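Local coordinates for bilirubin-inducible fluorescent protein UnaG (Anguilla japonica, PDB 4I3B) that binds unconjugated bilirubin with high affinity inside its beta-barrel and, once loaded with it, fluoresces green on excitation, at residues S14-F17 / G18-L21. Numbering follows the deposited sequence.
Sequences SHNF and GEYL. With BLR (3-[5-[(Z)-(4-ethenyl-3-methyl-5-oxidanylidene-pyrrol-2-ylidene)methyl]-2-[[5-[(Z)-(3-ethenyl-4-methyl-5-oxidanylidene-pyrrol-2-ylidene)methyl]-3-(3-hydroxy-3-oxopropyl)-4-methyl-1H-pyrrol-2-yl]methyl]-4-methyl-1H-pyrrol-3-yl]propanoic acid), chain G.
The carbonyl oxygen Phe17 O accepts a hydrogen bond of 2.9 Å from Leu21 N, with an N-H...O angle of 159°. One residue earlier, Asn16 O takes up Tyr20 N at 3.1 Å, and these two i to i+4 bonds wind the first turn of helix 17-23 one residue after strand 7-15. Asn16 occupies the N-cap position without capping the helix through its side chain; ND2 is hydrogen-bonded instead to Val129 O of strand 128-135. The side chain of Glu19, its chain bent at chi2, crosses that of Asn16 at about a right angle. Its carboxylate plane lies 26° from the amide plane, and CD comes within 3.1 Å of Asn16 OD1. Glu19 OE1 and Asn16 OD1, both acceptors, lie 3.3 Å apart and form no bond.

On the barrel side, Phe17 has CG anti to the backbone N (chi1 -174°), which carries its ring inward to the bilirubin. Leu21 CD1 sits over one ring face, displaced from the ring centre, in a CH-pi contact 4.0 Å from the centroid. The Phe17 ring turns its edge to the pigment, CZ lying 3.7 Å from BLR C2D, while Leu21 CD1 reaches the vinyl carbon BLR CBC at 3.8 Å. Arg132, which itself binds bilirubin, makes a cation-pi contact with the same ring. With Phe17 cut back to an alanine, Leu21 CD1 would probably lose its aromatic platform, the pyrrole ring the phenyl edge that abuts it and Arg132 its pi partner. Tyr20 packs CD2 at 4.2 Å from Phe17 CE1 and anchors its OH on Thr108 OG1. Such a strand-to-helix turn begins the helix-turn-helix lid of the fatty-acid-binding-protein fold, here supplying two apolar side chains to the bilirubin pocket.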
ATOM      1  N   SER A  14     -12.789  -1.429   2.526  0.69 11.05           N
ATOM      2  CA  SER A  14     -12.164  -0.275   1.880  0.69 12.74           C
ATOM      3  C   SER A  14     -13.117   0.924   1.926  0.69 11.83           C
ATOM      4  O   SER A  14     -14.299   0.768   1.576  0.69 13.33           O
ATOM      5  CB  SER A  14     -11.873  -0.631   0.412  0.69 14.88           C
ATOM      6  OG  SER A  14     -11.236   0.431  -0.283  0.69 12.87           O
ATOM      7  N   HIS A  15     -12.615   2.106   2.307  1.00  9.71           N
ATOM      8  CA  HIS A  15     -13.451   3.304   2.335  1.00  9.60           C
ATOM      9  C   HIS A  15     -12.679   4.482   1.781  1.00  8.82           C
ATOM     10  O   HIS A  15     -11.538   4.753   2.187  1.00  8.92           O
ATOM     11  CB  HIS A  15     -13.921   3.623   3.759  1.00 11.42           C
ATOM     12  CG  HIS A  15     -14.805   4.823   3.832  1.00 11.94           C
ATOM     13  ND1 HIS A  15     -16.036   4.864   3.221  1.00 14.25           N
ATOM     14  CD2 HIS A  15     -14.617   6.054   4.372  1.00 11.76           C
ATOM     15  CE1 HIS A  15     -16.594   6.041   3.422  1.00 13.53           C
ATOM     16  NE2 HIS A  15     -15.754   6.785   4.121  1.00 15.33           N
ATOM     17  N   ASN A  16     -13.346   5.191   0.873  1.00  9.12           N
ATOM     18  CA  ASN A  16     -12.875   6.406   0.261  1.00  9.49           C
ATOM     19  C   ASN A  16     -11.640   6.199  -0.632  1.00  8.73           C
ATOM     20  O   ASN A  16     -10.906   7.147  -0.920  1.00  9.40           O
ATOM     21  CB  ASN A  16     -12.594   7.508   1.305  1.00  9.73           C
ATOM     22  CG  ASN A  16     -12.863   8.919   0.750  1.00 10.61           C
ATOM     23  OD1 ASN A  16     -13.877   9.179   0.101  1.00 12.30           O
ATOM     24  ND2 ASN A  16     -11.931   9.822   0.996  1.00 12.28           N
ATOM     25  N   PHE A  17     -11.430   4.974  -1.099  1.00  8.65           N
ATOM     26  CA  PHE A  17     -10.193   4.642  -1.796  1.00  8.13           C
ATOM     27  C   PHE A  17     -10.129   5.277  -3.193  1.00  8.88           C
ATOM     28  O   PHE A  17      -9.108   5.848  -3.575  1.00  9.78           O
ATOM     29  CB  PHE A  17     -10.000   3.127  -1.841  1.00  8.36           C
ATOM     30  CG  PHE A  17      -8.661   2.688  -2.421  1.00  9.59           C
ATOM     31  CD1 PHE A  17      -7.461   3.264  -2.028  1.00 11.87           C
ATOM     32  CD2 PHE A  17      -8.626   1.672  -3.371  1.00  9.62           C
ATOM     33  CE1 PHE A  17      -6.271   2.829  -2.567  1.00 11.88           C
ATOM     34  CE2 PHE A  17      -7.422   1.235  -3.892  1.00 10.83           C
ATOM     35  CZ  PHE A  17      -6.253   1.834  -3.506  1.00 11.16           C
ATOM     36  N   GLY A  18     -11.228   5.218  -3.943  1.00  8.85           N
ATOM     37  CA  GLY A  18     -11.233   5.875  -5.231  1.00  9.73           C
ATOM     38  C   GLY A  18     -10.964   7.352  -5.142  1.00  9.92           C
ATOM     39  O   GLY A  18     -10.292   7.910  -6.009  1.00 10.63           O
ATOM     40  N   GLU A  19     -11.513   7.992  -4.114  1.00  9.37           N
ATOM     41  CA  GLU A  19     -11.285   9.429  -3.903  1.00 10.49           C
ATOM     42  C   GLU A  19      -9.803   9.711  -3.608  1.00  9.10           C
ATOM     43  O   GLU A  19      -9.215  10.667  -4.134  1.00 10.38           O
ATOM     44  CB  GLU A  19     -12.177   9.927  -2.763  1.00 11.16           C
ATOM     45  CG  GLU A  19     -13.661   9.922  -3.119  1.00 14.69           C
ATOM     46  CD  GLU A  19     -14.426   8.585  -2.924  1.00 18.13           C
ATOM     47  OE1 GLU A  19     -13.848   7.501  -2.688  1.00 16.18           O
ATOM     48  OE2 GLU A  19     -15.679   8.635  -2.983  1.00 22.50           O
ATOM     49  N   TYR A  20      -9.162   8.835  -2.828  1.00  9.01           N
ATOM     50  CA  TYR A  20      -7.726   8.930  -2.582  1.00  8.88           C
ATOM     51  C   TYR A  20      -6.965   8.776  -3.893  1.00  8.38           C
ATOM     52  O   TYR A  20      -6.036   9.543  -4.189  1.00  8.39           O
ATOM     53  CB  TYR A  20      -7.288   7.870  -1.558  1.00  9.82           C
ATOM     54  CG  TYR A  20      -5.791   7.785  -1.483  1.00  9.21           C
ATOM     55  CD1 TYR A  20      -5.070   8.670  -0.706  1.00 10.48           C
ATOM     56  CD2 TYR A  20      -5.079   6.849  -2.241  1.00 10.18           C
ATOM     57  CE1 TYR A  20      -3.693   8.611  -0.674  1.00  9.04           C
ATOM     58  CE2 TYR A  20      -3.703   6.794  -2.214  1.00 11.60           C
ATOM     59  CZ  TYR A  20      -3.014   7.658  -1.440  1.00 10.31           C
ATOM     60  OH  TYR A  20      -1.636   7.585  -1.439  1.00 12.06           O
ATOM     61  N   LEU A  21      -7.350   7.796  -4.716  1.00  9.60           N
ATOM     62  CA  LEU A  21      -6.647   7.576  -5.971  1.00 10.37           C
ATOM     63  C   LEU A  21      -6.775   8.785  -6.911  1.00  9.17           C
ATOM     64  O   LEU A  21      -5.816   9.173  -7.573  1.00 10.53           O
ATOM     65  CB  LEU A  21      -7.120   6.273  -6.632  1.00  9.55           C
ATOM     66  CG  LEU A  21      -6.786   4.984  -5.860  1.00  8.99           C
ATOM     67  CD1 LEU A  21      -7.391   3.810  -6.599  1.00 10.92           C
ATOM     68  CD2 LEU A  21      -5.287   4.796  -5.757  1.00 11.06           C
TER
HETATM   69  CHA BLR G 201      -2.152  -2.333  -2.894  1.00  9.07           C
HETATM   70  NA  BLR G 201      -0.078  -2.409  -1.450  1.00  9.01           N
HETATM   71  C1A BLR G 201      -0.649  -2.323  -2.680  1.00  8.94           C
HETATM   72  C2A BLR G 201       0.341  -2.109  -3.625  1.00  8.73           C
HETATM   73  C3A BLR G 201       1.547  -2.050  -2.925  1.00  8.64           C
HETATM   74  C4A BLR G 201       1.260  -2.244  -1.579  1.00  9.52           C
HETATM   75  CMA BLR G 201       2.911  -1.839  -3.509  1.00 10.59           C
HETATM   76  CAA BLR G 201       0.140  -1.986  -5.103  1.00 10.02           C
HETATM   77  CBA BLR G 201       0.202  -0.590  -5.581  1.00 10.91           C
HETATM   78  CGA BLR G 201       0.039  -0.459  -7.053  1.00 11.26           C
HETATM   79  O1A BLR G 201      -0.586  -1.330  -7.724  1.00 11.02           O
HETATM   80  O2A BLR G 201       0.600   0.559  -7.598  1.00 12.11           O
HETATM   81  CHB BLR G 201       2.273  -2.271  -0.511  1.00  9.98           C
HETATM   82  NB  BLR G 201       0.994  -3.328   1.300  1.00 10.08           N
HETATM   83  C1B BLR G 201       2.173  -2.762   0.766  1.00 10.26           C
HETATM   84  C2B BLR G 201       3.162  -2.770   1.767  1.00  8.31           C
HETATM   85  C3B BLR G 201       2.727  -3.305   2.850  1.00  9.89           C
HETATM   86  C4B BLR G 201       1.269  -3.722   2.740  1.00 10.56           C
HETATM   87  CMB BLR G 201       4.558  -2.225   1.535  1.00 10.51           C
HETATM   88  OB  BLR G 201       0.488  -4.230   3.467  1.00 10.48           O
HETATM   89  CAB BLR G 201       3.467  -3.520   4.118  1.00 11.29           C
HETATM   90  CBB BLR G 201       2.930  -4.088   5.240  1.00 11.78           C
HETATM   91  NC  BLR G 201      -4.565  -0.719  -7.306  1.00 11.07           N
HETATM   92  C1C BLR G 201      -5.128  -0.946  -8.718  1.00 12.05           C
HETATM   93  C2C BLR G 201      -4.987   0.421  -9.294  1.00 11.26           C
HETATM   94  C3C BLR G 201      -4.461   1.247  -8.456  1.00  9.08           C
HETATM   95  C4C BLR G 201      -4.161   0.661  -7.239  1.00 10.58           C
HETATM   96  CMC BLR G 201      -5.395   0.670 -10.707  1.00 12.81           C
HETATM   97  OC  BLR G 201      -5.579  -1.972  -9.145  1.00 14.02           O
HETATM   98  CAC BLR G 201      -4.134   2.661  -8.711  1.00 10.60           C
HETATM   99  CBC BLR G 201      -4.919   3.477  -9.457  1.00 11.63           C
HETATM  100  CHD BLR G 201      -3.599   1.218  -6.137  1.00  9.10           C
HETATM  101  ND  BLR G 201      -3.033  -0.801  -4.669  1.00  9.01           N
HETATM  102  C1D BLR G 201      -3.130   0.515  -4.933  1.00  9.53           C
HETATM  103  C2D BLR G 201      -2.637   1.227  -3.736  1.00  7.22           C
HETATM  104  C3D BLR G 201      -2.273   0.295  -2.799  1.00  8.66           C
HETATM  105  C4D BLR G 201      -2.484  -1.047  -3.370  1.00  8.40           C
HETATM  106  CMD BLR G 201      -2.605   2.716  -3.637  1.00  9.62           C
HETATM  107  CAD BLR G 201      -1.691   0.605  -1.446  1.00  8.55           C
HETATM  108  CBD BLR G 201      -2.757   0.499  -0.374  1.00  9.06           C
HETATM  109  CGD BLR G 201      -2.936  -0.909   0.062  1.00  9.44           C
HETATM  110  O1D BLR G 201      -4.057  -1.438  -0.050  1.00  9.49           O
HETATM  111  O2D BLR G 201      -1.997  -1.561   0.575  1.00  9.44           O